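Local atomic coordinates of UDP-galactopyranose mutase (Deinococcus radiodurans, PDB entry 3HDQ), a protein that probably interconverts UDP-galactopyranose and UDP-galactofuranose, using a bound flavin-adenine dinucleotide as cofactor. Residues 335-346 with 363-371; 85-95 with 210-218. One frame throughout, in Å; residues are numbered along the deposited sequence.

Contact 1. Residues 335-346 with 363-371. With GDU (galactose-uridine-5'-diphosphate), chain K.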
loop_
_atom_site.group_PDB
_atom_site.type_symbol
_atom_site.label_atom_id
_atom_site.label_comp_id
_atom_site.label_asym_id
_atom_site.label_seq_id
_atom_site.Cartn_x
_atom_site.Cartn_y
_atom_site.Cartn_z
ATOM N N TYR A 335 -2.724 -24.240 -1.731
ATOM C CA TYR A 335 -3.789 -25.231 -1.588
ATOM C C TYR A 335 -3.314 -26.453 -0.809
ATOM O O TYR A 335 -2.291 -27.043 -1.153
ATOM C CB TYR A 335 -4.213 -25.767 -2.957
ATOM C CG TYR A 335 -4.761 -24.773 -3.966
ATOM C CD1 TYR A 335 -3.912 -24.018 -4.761
ATOM C CD2 TYR A 335 -6.134 -24.636 -4.158
ATOM C CE1 TYR A 335 -4.409 -23.135 -5.688
ATOM C CE2 TYR A 335 -6.639 -23.754 -5.087
ATOM C CZ TYR A 335 -5.775 -23.009 -5.851
ATOM O OH TYR A 335 -6.271 -22.127 -6.775
ATOM N N PRO A 336 -4.074 -26.869 0.212
ATOM C CA PRO A 336 -3.857 -28.231 0.699
ATOM C C PRO A 336 -4.284 -29.191 -0.410
ATOM O O PRO A 336 -5.038 -28.784 -1.302
ATOM C CB PRO A 336 -4.837 -28.354 1.876
ATOM C CG PRO A 336 -5.400 -26.984 2.096
ATOM C CD PRO A 336 -5.258 -26.241 0.816
ATOM N N VAL A 337 -3.828 -30.438 -0.351
ATOM C CA VAL A 337 -4.141 -31.433 -1.373
ATOM C C VAL A 337 -4.976 -32.583 -0.782
ATOM O O VAL A 337 -4.437 -33.629 -0.428
ATOM C CB VAL A 337 -2.843 -31.984 -2.002
ATOM C CG1 VAL A 337 -3.150 -32.953 -3.139
ATOM C CG2 VAL A 337 -1.962 -30.834 -2.488
ATOM N N PRO A 338 -6.302 -32.391 -0.683
ATOM C CA PRO A 338 -7.142 -33.375 0.005
ATOM C C PRO A 338 -7.138 -34.753 -0.685
ATOM O O PRO A 338 -7.642 -34.903 -1.795
ATOM C CB PRO A 338 -8.541 -32.731 -0.037
ATOM C CG PRO A 338 -8.286 -31.279 -0.323
ATOM C CD PRO A 338 -7.105 -31.281 -1.221
ATOM N N ARG A 339 -6.536 -35.734 -0.019
ATOM C CA ARG A 339 -6.540 -37.135 -0.431
ATOM C C ARG A 339 -6.025 -37.923 0.766
ATOM O O ARG A 339 -5.327 -37.366 1.616
ATOM C CB ARG A 339 -5.649 -37.365 -1.655
ATOM C CG ARG A 339 -4.217 -36.953 -1.464
ATOM C CD ARG A 339 -3.484 -36.892 -2.789
ATOM N NE ARG A 339 -3.487 -38.163 -3.513
ATOM C CZ ARG A 339 -2.382 -38.820 -3.851
ATOM N NH1 ARG A 339 -1.202 -38.322 -3.519
ATOM N NH2 ARG A 339 -2.449 -39.965 -4.518
ATOM N N PRO A 340 -6.368 -39.218 0.846
ATOM C CA PRO A 340 -6.049 -40.048 2.024
ATOM C C PRO A 340 -4.570 -40.020 2.462
ATOM O O PRO A 340 -4.327 -39.924 3.665
ATOM C CB PRO A 340 -6.470 -41.454 1.584
ATOM C CG PRO A 340 -7.541 -41.211 0.543
ATOM C CD PRO A 340 -7.082 -39.985 -0.193
ATOM N N GLU A 341 -3.613 -40.088 1.534
ATOM C CA GLU A 341 -2.201 -40.061 1.929
ATOM C C GLU A 341 -1.802 -38.751 2.598
ATOM O O GLU A 341 -0.892 -38.739 3.429
ATOM C CB GLU A 341 -1.212 -40.415 0.788
ATOM C CG GLU A 341 -1.647 -40.112 -0.619
ATOM C CD GLU A 341 -2.704 -41.085 -1.110
ATOM O OE1 GLU A 341 -3.894 -40.704 -1.130
ATOM O OE2 GLU A 341 -2.353 -42.236 -1.453
ATOM N N ASN A 342 -2.480 -37.656 2.248
ATOM C CA ASN A 342 -2.166 -36.363 2.848
ATOM C C ASN A 342 -2.919 -36.098 4.163
ATOM O O ASN A 342 -2.362 -35.516 5.084
ATOM C CB ASN A 342 -2.357 -35.220 1.843
ATOM C CG ASN A 342 -1.394 -35.305 0.679
ATOM O OD1 ASN A 342 -0.353 -35.966 0.764
ATOM N ND2 ASN A 342 -1.736 -34.637 -0.427
ATOM N N ALA A 343 -4.176 -36.527 4.249
ATOM C CA ALA A 343 -4.942 -36.395 5.489
ATOM C C ALA A 343 -4.267 -37.203 6.593
ATOM O O ALA A 343 -4.333 -36.862 7.774
ATOM C CB ALA A 343 -6.378 -36.872 5.288
ATOM N N GLU A 344 -3.636 -38.291 6.166
ATOM C CA GLU A 344 -2.849 -39.167 7.009
ATOM C C GLU A 344 -1.724 -38.369 7.643
ATOM O O GLU A 344 -1.616 -38.280 8.862
ATOM C CB GLU A 344 -2.266 -40.279 6.124
ATOM C CG GLU A 344 -1.283 -41.227 6.785
ATOM C CD GLU A 344 -1.972 -42.323 7.578
ATOM O OE1 GLU A 344 -3.103 -42.088 8.055
ATOM O OE2 GLU A 344 -1.379 -43.415 7.725
ATOM N N LEU A 345 -0.884 -37.795 6.793
ATOM C CA LEU A 345 0.233 -36.979 7.235
ATOM C C LEU A 345 -0.217 -35.792 8.103
ATOM O O LEU A 345 0.393 -35.514 9.141
ATOM C CB LEU A 345 0.999 -36.468 6.024
ATOM C CG LEU A 345 2.514 -36.503 6.080
ATOM C CD1 LEU A 345 3.065 -35.338 5.305
ATOM C CD2 LEU A 345 3.010 -36.486 7.519
ATOM N N TYR A 346 -1.280 -35.100 7.692
ATOM C CA TYR A 346 -1.755 -33.959 8.469
ATOM C C TYR A 346 -2.169 -34.352 9.882
ATOM O O TYR A 346 -1.887 -33.637 10.837
ATOM C CB TYR A 346 -2.917 -33.210 7.800
ATOM C CG TYR A 346 -3.502 -32.175 8.735
ATOM C CD1 TYR A 346 -2.762 -31.058 9.118
ATOM C CD2 TYR A 346 -4.762 -32.338 9.280
ATOM C CE1 TYR A 346 -3.281 -30.113 9.996
ATOM C CE2 TYR A 346 -5.293 -31.395 10.161
ATOM C CZ TYR A 346 -4.548 -30.287 10.512
ATOM O OH TYR A 346 -5.073 -29.359 11.376
ATOM N N GLY A 363 -6.534 -21.121 10.018
ATOM C CA GLY A 363 -6.484 -20.693 8.630
ATOM C C GLY A 363 -6.270 -21.818 7.641
ATOM O O GLY A 363 -6.023 -22.963 8.033
ATOM N N ARG A 364 -6.353 -21.492 6.352
ATOM C CA ARG A 364 -6.242 -22.505 5.309
ATOM C C ARG A 364 -4.968 -23.354 5.432
ATOM O O ARG A 364 -5.036 -24.582 5.373
ATOM C CB ARG A 364 -6.339 -21.891 3.902
ATOM C CG ARG A 364 -6.039 -22.893 2.803
ATOM C CD ARG A 364 -5.920 -22.280 1.392
ATOM N NE ARG A 364 -7.221 -22.072 0.775
ATOM C CZ ARG A 364 -7.462 -22.131 -0.532
ATOM N NH1 ARG A 364 -6.492 -22.393 -1.390
ATOM N NH2 ARG A 364 -8.686 -21.908 -0.981
ATOM N N LEU A 365 -3.818 -22.704 5.595
ATOM C CA LEU A 365 -2.524 -23.403 5.585
ATOM C C LEU A 365 -2.225 -24.134 6.889
ATOM O O LEU A 365 -1.716 -25.255 6.887
ATOM C CB LEU A 365 -1.389 -22.421 5.317
ATOM C CG LEU A 365 -1.562 -21.644 4.015
ATOM C CD1 LEU A 365 -0.380 -20.717 3.805
ATOM C CD2 LEU A 365 -1.713 -22.638 2.872
ATOM N N ALA A 366 -2.543 -23.477 7.994
ATOM C CA ALA A 366 -2.203 -23.955 9.314
ATOM C C ALA A 366 -3.063 -25.141 9.766
ATOM O O ALA A 366 -2.620 -25.971 10.575
ATOM C CB ALA A 366 -2.303 -22.794 10.308
ATOM N N THR A 367 -4.292 -25.221 9.254
ATOM C CA THR A 367 -5.177 -26.326 9.604
ATOM C C THR A 367 -5.456 -27.214 8.400
ATOM O O THR A 367 -6.303 -28.105 8.462
ATOM C CB THR A 367 -6.510 -25.858 10.252
ATOM O OG1 THR A 367 -7.321 -25.151 9.292
ATOM C CG2 THR A 367 -6.232 -24.963 11.437
ATOM N N TYR A 368 -4.739 -26.969 7.309
ATOM C CA TYR A 368 -4.806 -27.829 6.124
ATOM C C TYR A 368 -6.250 -28.031 5.651
ATOM O O TYR A 368 -6.701 -29.156 5.423
ATOM C CB TYR A 368 -4.125 -29.176 6.402
ATOM C CG TYR A 368 -3.547 -29.855 5.172
ATOM C CD1 TYR A 368 -2.499 -29.277 4.471
ATOM C CD2 TYR A 368 -4.034 -31.081 4.734
ATOM C CE1 TYR A 368 -1.959 -29.882 3.364
ATOM C CE2 TYR A 368 -3.498 -31.703 3.617
ATOM C CZ TYR A 368 -2.458 -31.095 2.937
ATOM O OH TYR A 368 -1.913 -31.691 1.824
ATOM N N ARG A 369 -6.968 -26.926 5.512
ATOM C CA ARG A 369 -8.356 -26.964 5.088
ATOM C C ARG A 369 -8.560 -26.134 3.821
ATOM O O ARG A 369 -8.083 -25.007 3.733
ATOM C CB ARG A 369 -9.260 -26.496 6.229
ATOM C CG ARG A 369 -9.290 -27.499 7.381
ATOM C CD ARG A 369 -10.217 -27.063 8.486
ATOM N NE ARG A 369 -10.027 -27.825 9.716
ATOM C CZ ARG A 369 -10.661 -27.553 10.853
ATOM N NH1 ARG A 369 -11.517 -26.541 10.904
ATOM N NH2 ARG A 369 -10.438 -28.280 11.938
ATOM N N TYR A 370 -9.240 -26.716 2.833
ATOM C CA TYR A 370 -9.490 -26.041 1.551
ATOM C C TYR A 370 -10.612 -25.004 1.731
ATOM O O TYR A 370 -11.724 -25.186 1.237
ATOM C CB TYR A 370 -9.843 -27.083 0.464
ATOM C CG TYR A 370 -9.803 -26.627 -0.999
ATOM C CD1 TYR A 370 -9.807 -25.278 -1.346
ATOM C CD2 TYR A 370 -9.807 -27.560 -2.033
ATOM C CE1 TYR A 370 -9.791 -24.870 -2.682
ATOM C CE2 TYR A 370 -9.794 -27.162 -3.375
ATOM C CZ TYR A 370 -9.786 -25.816 -3.692
ATOM O OH TYR A 370 -9.768 -25.408 -5.011
ATOM N N TYR A 371 -10.300 -23.914 2.437
ATOM C CA TYR A 371 -11.302 -22.928 2.854
ATOM C C TYR A 371 -11.365 -21.693 1.956
ATOM O O TYR A 371 -10.333 -21.190 1.495
ATOM C CB TYR A 371 -11.027 -22.458 4.288
ATOM C CG TYR A 371 -11.652 -23.304 5.379
ATOM C CD1 TYR A 371 -12.521 -24.333 5.068
ATOM C CD2 TYR A 371 -11.393 -23.049 6.726
ATOM C CE1 TYR A 371 -13.101 -25.097 6.057
ATOM C CE2 TYR A 371 -11.977 -23.810 7.727
ATOM C CZ TYR A 371 -12.836 -24.835 7.379
ATOM O OH TYR A 371 -13.437 -25.618 8.344
HETATM N N1 GDU K . -12.940 -27.966 -11.439
HETATM C C2 GDU K . -12.886 -28.325 -12.636
HETATM N N3 GDU K . -13.142 -27.817 -13.765
HETATM C C4 GDU K . -13.579 -26.548 -13.684
HETATM C C5 GDU K . -13.707 -25.944 -12.336
HETATM C C6 GDU K . -13.371 -26.684 -11.261
HETATM O O2 GDU K . -12.398 -29.653 -12.765
HETATM O O4 GDU K . -13.839 -25.900 -14.695
HETATM C C1D GDU K . -12.542 -28.784 -10.328
HETATM C C2D GDU K . -11.035 -28.876 -9.987
HETATM O O2D GDU K . -10.697 -30.095 -9.337
HETATM C C3D GDU K . -10.883 -27.675 -9.076
HETATM C C4D GDU K . -12.116 -27.887 -8.199
HETATM O O4D GDU K . -13.131 -28.385 -9.076
HETATM O O3D GDU K . -9.653 -27.723 -8.358
HETATM C C5D GDU K . -12.490 -26.741 -7.271
HETATM O O5D GDU K . -12.811 -25.660 -8.166
HETATM P PA GDU K . -12.570 -24.130 -7.780
HETATM O O1A GDU K . -13.298 -23.289 -8.771
HETATM O O2A GDU K . -13.142 -23.905 -6.443
HETATM O O3A GDU K . -11.028 -23.765 -7.900
HETATM P PB GDU K . -10.356 -22.606 -7.056
HETATM O O1B GDU K . -8.946 -22.704 -7.505
HETATM O O2B GDU K . -10.356 -22.760 -5.581
HETATM O O3B GDU K . -10.860 -21.136 -7.463
HETATM C "C1'" GDU K . -10.792 -19.852 -6.813
HETATM C "C2'" GDU K . -11.976 -19.724 -5.831
HETATM C "C3'" GDU K . -13.233 -20.147 -6.626
HETATM C "C4'" GDU K . -13.500 -19.056 -7.706
HETATM C "C5'" GDU K . -12.200 -18.851 -8.534
HETATM C "C6'" GDU K . -12.239 -17.594 -9.450
HETATM O "O2'" GDU K . -11.758 -20.492 -4.633
HETATM O "O3'" GDU K . -14.338 -20.308 -5.708
HETATM O "O4'" GDU K . -13.892 -17.844 -7.027
HETATM O "O5'" GDU K . -10.916 -18.846 -7.849
HETATM O "O6'" GDU K . -12.565 -17.915 -10.823
HETATM O O HOH W 1 -3.366 -27.601 12.662
#

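Contact 2. Residues 85-95 with 210-218. With FAD (flavin-adenine dinucleotide), chain L.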
loop_
_atom_site.group_PDB
_atom_site.type_symbol
_atom_site.label_atom_id
_atom_site.label_comp_id
_atom_site.label_asym_id
_atom_site.label_seq_id
_atom_site.Cartn_x
_atom_site.Cartn_y
_atom_site.Cartn_z
ATOM N N HIS A 85 -9.727 -13.066 -6.376
ATOM C CA HIS A 85 -10.442 -13.343 -5.129
ATOM C C HIS A 85 -11.849 -12.736 -5.121
ATOM O O HIS A 85 -12.008 -11.518 -5.039
ATOM C CB HIS A 85 -9.626 -12.854 -3.937
ATOM C CG HIS A 85 -8.443 -13.720 -3.641
ATOM N ND1 HIS A 85 -7.453 -13.965 -4.569
ATOM C CD2 HIS A 85 -8.106 -14.422 -2.534
ATOM C CE1 HIS A 85 -6.556 -14.780 -4.045
ATOM N NE2 HIS A 85 -6.927 -15.068 -2.812
ATOM N N ILE A 86 -12.861 -13.594 -5.231
ATOM C CA ILE A 86 -14.244 -13.147 -5.257
ATOM C C ILE A 86 -14.907 -13.458 -3.904
ATOM O O ILE A 86 -15.009 -14.623 -3.505
ATOM C CB ILE A 86 -15.050 -13.809 -6.422
ATOM C CG1 ILE A 86 -14.489 -13.429 -7.799
ATOM C CG2 ILE A 86 -16.506 -13.389 -6.370
ATOM C CD1 ILE A 86 -13.236 -14.157 -8.198
ATOM N N PHE A 87 -15.350 -12.427 -3.188
ATOM C CA PHE A 87 -15.932 -12.677 -1.878
ATOM C C PHE A 87 -17.373 -13.169 -1.956
ATOM O O PHE A 87 -18.199 -12.600 -2.669
ATOM C CB PHE A 87 -15.856 -11.468 -0.937
ATOM C CG PHE A 87 -16.388 -11.774 0.437
ATOM C CD1 PHE A 87 -15.590 -12.420 1.371
ATOM C CD2 PHE A 87 -17.703 -11.478 0.775
ATOM C CE1 PHE A 87 -16.092 -12.742 2.631
ATOM C CE2 PHE A 87 -18.204 -11.788 2.029
ATOM C CZ PHE A 87 -17.397 -12.425 2.960
ATOM N N HIS A 88 -17.669 -14.239 -1.224
ATOM C CA HIS A 88 -19.021 -14.782 -1.204
ATOM C C HIS A 88 -19.287 -15.499 0.101
ATOM O O HIS A 88 -18.429 -16.200 0.614
ATOM C CB HIS A 88 -19.258 -15.732 -2.384
ATOM C CG HIS A 88 -18.344 -16.917 -2.397
ATOM N ND1 HIS A 88 -18.699 -18.134 -1.854
ATOM C CD2 HIS A 88 -17.087 -17.070 -2.876
ATOM C CE1 HIS A 88 -17.700 -18.986 -2.000
ATOM N NE2 HIS A 88 -16.708 -18.364 -2.614
ATOM N N THR A 89 -20.480 -15.338 0.647
ATOM C CA THR A 89 -20.808 -16.105 1.834
ATOM C C THR A 89 -22.305 -16.337 1.996
ATOM O O THR A 89 -23.127 -15.611 1.421
ATOM C CB THR A 89 -20.249 -15.444 3.112
ATOM O OG1 THR A 89 -20.391 -16.342 4.222
ATOM C CG2 THR A 89 -20.978 -14.140 3.400
ATOM N N ASN A 90 -22.636 -17.373 2.768
ATOM C CA ASN A 90 -23.996 -17.598 3.235
ATOM C C ASN A 90 -24.160 -17.167 4.682
ATOM O O ASN A 90 -25.275 -17.168 5.206
ATOM C CB ASN A 90 -24.382 -19.069 3.093
ATOM C CG ASN A 90 -24.722 -19.444 1.664
ATOM O OD1 ASN A 90 -25.536 -18.778 1.014
ATOM N ND2 ASN A 90 -24.087 -20.507 1.159
ATOM N N SER A 91 -23.052 -16.809 5.336
ATOM C CA SER A 91 -23.114 -16.422 6.743
ATOM C C SER A 91 -23.338 -14.929 6.892
ATOM O O SER A 91 -22.496 -14.116 6.512
ATOM C CB SER A 91 -21.849 -16.841 7.475
ATOM O OG SER A 91 -21.445 -18.121 7.014
ATOM N N LYS A 92 -24.478 -14.578 7.466
ATOM C CA LYS A 92 -24.849 -13.187 7.640
ATOM C C LYS A 92 -23.885 -12.498 8.609
ATOM O O LYS A 92 -23.524 -11.330 8.411
ATOM C CB LYS A 92 -26.307 -13.104 8.097
ATOM C CG LYS A 92 -26.831 -11.733 8.455
ATOM C CD LYS A 92 -28.312 -11.847 8.801
ATOM C CE LYS A 92 -28.927 -10.509 9.136
ATOM N NZ LYS A 92 -28.250 -9.905 10.321
ATOM N N ASP A 93 -23.441 -13.233 9.628
ATOM C CA ASP A 93 -22.488 -12.704 10.606
ATOM C C ASP A 93 -21.097 -12.398 10.016
ATOM O O ASP A 93 -20.491 -11.382 10.353
ATOM C CB ASP A 93 -22.364 -13.648 11.811
ATOM C CG ASP A 93 -21.823 -15.022 11.431
ATOM O OD1 ASP A 93 -22.251 -15.570 10.385
ATOM O OD2 ASP A 93 -20.969 -15.559 12.175
ATOM N N VAL A 94 -20.578 -13.275 9.159
ATOM C CA VAL A 94 -19.301 -12.997 8.491
ATOM C C VAL A 94 -19.485 -11.751 7.631
ATOM O O VAL A 94 -18.674 -10.830 7.681
ATOM C CB VAL A 94 -18.820 -14.154 7.593
ATOM C CG1 VAL A 94 -17.621 -13.713 6.702
ATOM C CG2 VAL A 94 -18.459 -15.369 8.442
ATOM N N PHE A 95 -20.568 -11.718 6.858
ATOM C CA PHE A 95 -20.829 -10.562 6.017
ATOM C C PHE A 95 -20.937 -9.266 6.838
ATOM O O PHE A 95 -20.356 -8.240 6.476
ATOM C CB PHE A 95 -22.048 -10.770 5.111
ATOM C CG PHE A 95 -22.278 -9.632 4.159
ATOM C CD1 PHE A 95 -23.269 -8.693 4.403
ATOM C CD2 PHE A 95 -21.473 -9.481 3.038
ATOM C CE1 PHE A 95 -23.465 -7.631 3.536
ATOM C CE2 PHE A 95 -21.655 -8.423 2.173
ATOM C CZ PHE A 95 -22.658 -7.495 2.419
ATOM N N PHE A 210 -21.379 -18.993 -7.913
ATOM C CA PHE A 210 -21.843 -19.215 -6.547
ATOM C C PHE A 210 -23.306 -18.866 -6.436
ATOM O O PHE A 210 -23.777 -17.926 -7.084
ATOM C CB PHE A 210 -21.083 -18.331 -5.547
ATOM C CG PHE A 210 -19.599 -18.335 -5.742
ATOM C CD1 PHE A 210 -18.949 -17.216 -6.241
ATOM C CD2 PHE A 210 -18.854 -19.458 -5.440
ATOM C CE1 PHE A 210 -17.576 -17.216 -6.437
ATOM C CE2 PHE A 210 -17.474 -19.466 -5.633
ATOM C CZ PHE A 210 -16.834 -18.339 -6.129
ATOM N N ALA A 211 -24.016 -19.587 -5.574
ATOM C CA ALA A 211 -25.422 -19.293 -5.308
ATOM C C ALA A 211 -25.618 -18.718 -3.917
ATOM O O ALA A 211 -26.748 -18.611 -3.446
ATOM C CB ALA A 211 -26.277 -20.550 -5.480
ATOM N N ASP A 212 -24.525 -18.346 -3.264
ATOM C CA ASP A 212 -24.583 -17.815 -1.904
ATOM C C ASP A 212 -25.473 -16.568 -1.813
ATOM O O ASP A 212 -25.637 -15.837 -2.795
ATOM C CB ASP A 212 -23.185 -17.425 -1.402
ATOM C CG ASP A 212 -22.141 -18.530 -1.565
ATOM O OD1 ASP A 212 -21.075 -18.427 -0.913
ATOM O OD2 ASP A 212 -22.351 -19.485 -2.335
ATOM N N THR A 213 -25.998 -16.321 -0.613
ATOM C CA THR A 213 -26.829 -15.154 -0.307
ATOM C C THR A 213 -26.119 -13.786 -0.432
ATOM O O THR A 213 -26.684 -12.831 -0.979
ATOM C CB THR A 213 -27.403 -15.279 1.124
ATOM O OG1 THR A 213 -28.014 -16.566 1.274
ATOM C CG2 THR A 213 -28.442 -14.188 1.411
ATOM N N TYR A 214 -24.899 -13.690 0.091
ATOM C CA TYR A 214 -24.130 -12.438 0.063
ATOM C C TYR A 214 -22.975 -12.539 -0.912
ATOM O O TYR A 214 -21.999 -13.242 -0.654
ATOM C CB TYR A 214 -23.612 -12.080 1.462
ATOM C CG TYR A 214 -24.726 -12.086 2.484
ATOM C CD1 TYR A 214 -24.930 -13.186 3.313
ATOM C CD2 TYR A 214 -25.609 -11.013 2.584
ATOM C CE1 TYR A 214 -25.964 -13.210 4.238
ATOM C CE2 TYR A 214 -26.646 -11.024 3.497
ATOM C CZ TYR A 214 -26.820 -12.126 4.328
ATOM O OH TYR A 214 -27.854 -12.145 5.239
ATOM N N GLN A 215 -23.098 -11.842 -2.040
ATOM C CA GLN A 215 -22.034 -11.786 -3.038
ATOM C C GLN A 215 -21.700 -10.334 -3.357
ATOM O O GLN A 215 -22.530 -9.598 -3.913
ATOM C CB GLN A 215 -22.432 -12.555 -4.300
ATOM C CG GLN A 215 -22.778 -14.024 -4.050
ATOM C CD GLN A 215 -23.007 -14.821 -5.338
ATOM O OE1 GLN A 215 -22.263 -14.684 -6.314
ATOM N NE2 GLN A 215 -24.036 -15.669 -5.336
ATOM N N ALA A 216 -20.486 -9.924 -3.005
ATOM C CA ALA A 216 -20.082 -8.528 -3.145
ATOM C C ALA A 216 -18.584 -8.339 -2.904
ATOM O O ALA A 216 -17.968 -9.072 -2.143
ATOM C CB ALA A 216 -20.901 -7.641 -2.202
ATOM N N MET A 217 -18.005 -7.350 -3.570
ATOM C CA MET A 217 -16.583 -7.091 -3.476
ATOM C C MET A 217 -16.326 -5.849 -2.619
ATOM O O MET A 217 -17.099 -4.894 -2.658
ATOM C CB MET A 217 -15.983 -6.908 -4.881
ATOM C CG MET A 217 -15.952 -8.179 -5.725
ATOM S SD MET A 217 -14.819 -9.451 -5.114
ATOM C CE MET A 217 -13.269 -8.550 -5.097
ATOM N N PRO A 218 -15.256 -5.878 -1.809
ATOM C CA PRO A 218 -14.910 -4.683 -1.038
ATOM C C PRO A 218 -14.791 -3.477 -1.974
ATOM O O PRO A 218 -14.000 -3.501 -2.930
ATOM C CB PRO A 218 -13.561 -5.049 -0.418
ATOM C CG PRO A 218 -13.617 -6.534 -0.270
ATOM C CD PRO A 218 -14.411 -7.034 -1.461
HETATM P PA FAD L . -3.093 -16.699 3.848
HETATM O O1A FAD L . -3.638 -15.705 3.003
HETATM O O2A FAD L . -2.353 -17.609 3.076
HETATM O O5B FAD L . -2.168 -15.961 4.845
HETATM C C5B FAD L . -1.257 -16.575 5.676
HETATM C C4B FAD L . -0.092 -15.650 5.807
HETATM O O4B FAD L . 0.860 -16.201 6.644
HETATM C C3B FAD L . 0.575 -15.495 4.462
HETATM O O3B FAD L . 0.518 -14.195 3.978
HETATM C C2B FAD L . 1.992 -15.893 4.704
HETATM O O2B FAD L . 2.834 -15.008 4.070
HETATM C C1B FAD L . 2.110 -15.834 6.198
HETATM N N9A FAD L . 3.189 -16.688 6.685
HETATM C C8A FAD L . 3.384 -17.995 6.476
HETATM N N7A FAD L . 4.479 -18.384 7.077
HETATM C C5A FAD L . 5.015 -17.338 7.684
HETATM C C6A FAD L . 6.146 -17.155 8.448
HETATM N N6A FAD L . 6.846 -18.164 8.839
HETATM N N1A FAD L . 6.446 -15.938 8.946
HETATM C C2A FAD L . 5.643 -14.887 8.680
HETATM N N3A FAD L . 4.535 -15.067 7.932
HETATM C C4A FAD L . 4.224 -16.259 7.430
HETATM N N1 FAD L . -11.456 -17.489 -1.575
HETATM C C2 FAD L . -12.695 -17.038 -1.796
HETATM O O2 FAD L . -13.495 -16.958 -0.913
HETATM N N3 FAD L . -13.020 -16.665 -3.038
HETATM C C4 FAD L . -12.112 -16.742 -4.041
HETATM O O4 FAD L . -12.387 -16.415 -5.146
HETATM C C4X FAD L . -10.876 -17.214 -3.795
HETATM N N5 FAD L . -9.988 -17.301 -4.806
HETATM C C5X FAD L . -8.748 -17.770 -4.559
HETATM C C6 FAD L . -7.846 -17.842 -5.593
HETATM C C7 FAD L . -6.585 -18.313 -5.356
HETATM C C7M FAD L . -5.609 -18.404 -6.454
HETATM C C8 FAD L . -6.220 -18.694 -4.097
HETATM C C8M FAD L . -4.844 -19.206 -3.896
HETATM C C9 FAD L . -7.126 -18.612 -3.059
HETATM C C9A FAD L . -8.401 -18.155 -3.283
HETATM N N10 FAD L . -9.308 -18.058 -2.268
HETATM C C10 FAD L . -10.544 -17.592 -2.545
HETATM C "C1'" FAD L . -9.017 -18.571 -0.906
HETATM C "C2'" FAD L . -8.383 -17.542 0.003
HETATM O "O2'" FAD L . -7.174 -17.209 -0.579
HETATM C "C3'" FAD L . -8.106 -18.068 1.407
HETATM O "O3'" FAD L . -9.212 -18.399 2.123
HETATM C "C4'" FAD L . -7.611 -16.976 2.283
HETATM O "O4'" FAD L . -6.959 -16.097 1.418
HETATM C "C5'" FAD L . -6.716 -17.585 3.320
HETATM O "O5'" FAD L . -6.517 -16.821 4.452
HETATM P P FAD L . -5.406 -17.245 5.449
HETATM O O1P FAD L . -5.208 -16.212 6.387
HETATM O O2P FAD L . -5.871 -18.402 6.114
HETATM O O3P FAD L . -4.119 -17.576 4.633
#

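Contact 1. Residues 335-346 with 363-371
Over the centre of one face of the Tyr368 ring sits CB of Pro336, 3.5 Å from the ring centroid in a CH-pi contact, while CB of Asn342 lies at the ring's edge. Tyr368 in turn sets its own CB on a face of the Tyr346 ring; the two rings are displaced along each other, so CB rather than the Tyr368 ring meets that face. Tyr335 and Tyr370 meet differently, as an offset edge-to-face pair: the edge of Tyr335 is turned toward the face of Tyr370, planes at 89°, and NH1 of Arg364, hydrogen-bonded to Tyr334 O, lies over one face of Tyr335. Tyr370 has CG anti to its N (chi1 -165°), which carries the ring out beside Tyr335. Both phenols then end on the β-phosphate of the substrate, Tyr335 OH giving a 2.8 Å hydrogen bond to O1B and Tyr370 OH one of 2.8 Å to O2B. The contact thus packs the end of strand 320-336 and the start of helix 340-355 against the loop between strand 359-361 and helix 373-388, part of the wall of the substrate and flavin pockets. Tyr368 OH accepts a nearly straight bond from Val337 N (3.2 Å, 167°) and is also bonded to Pro273 O. Asn342 ND2 reaches Val337 O at 2.9 Å, in the carbonyl plane on a lone pair. A water bridges Tyr346 OH and Ala366 O.

Contact 2. Residues 85-95 with 210-218
Strands 88-89 and 214-218 run antiparallel, with Thr89 and Tyr214 as a hydrogen-bonded pair (Thr89 N to Tyr214 O and Tyr214 N to Thr89 O, each 2.9 Å) and His88 opposite Gln215 as a non-hydrogen-bonded one. They belong to a small three-stranded antiparallel sheet completed by strand 104-106, beside the flavin. On the His88 side, the imidazole stacks face to face on the Phe210 ring, centroids 3.6 Å apart and planes at 14°. His88 CG is tucked between the backbone N and carbonyl carbon (chi1 61°), turning ND1 to Asp212 OD1 in a short 2.6 Å bond that lies in the imidazole plane but meets the carboxylate from above. Bond and stack together fix the rotation of the imidazole. On the Tyr214 side, the phenol makes an offset stack with Phe95, which also stacks on Trp104; Lys92 CB and CG lie against Tyr214 OH. Asn90 OD1 accepts a hydrogen bond from the backbone N of Thr213. Toward the cofactor, His85 lays its imidazole over the isoalloxazine, and Ile86 grips the pyrimidine end through both backbone polar atoms: its N donates to FAD O4 at 2.9 Å, and its O accepts from FAD N3 at 2.9 Å.

The two contacts do not touch: their centres lie about 23 Å apart, on opposite sides of the chain's centre, and their nearest atoms about 7 Å apart. The flavin lies between them, and the substrate also touches both. The diphosphate of the substrate meets contact 1, while Ile86 and Phe210 of contact 2 also touch this molecule, so the substrate is bounded from both. The flavin is shared as well: 85-95 meets the isoalloxazine and the ribityl O2', and 363-371 the neighbouring O3', through Tyr371 O, and a phosphate oxygen, through Arg364 N. Just beyond Tyr371, Asn372 approaches His88 to about 4 Å between side chains, bringing the loop of contact 1 up to contact 2.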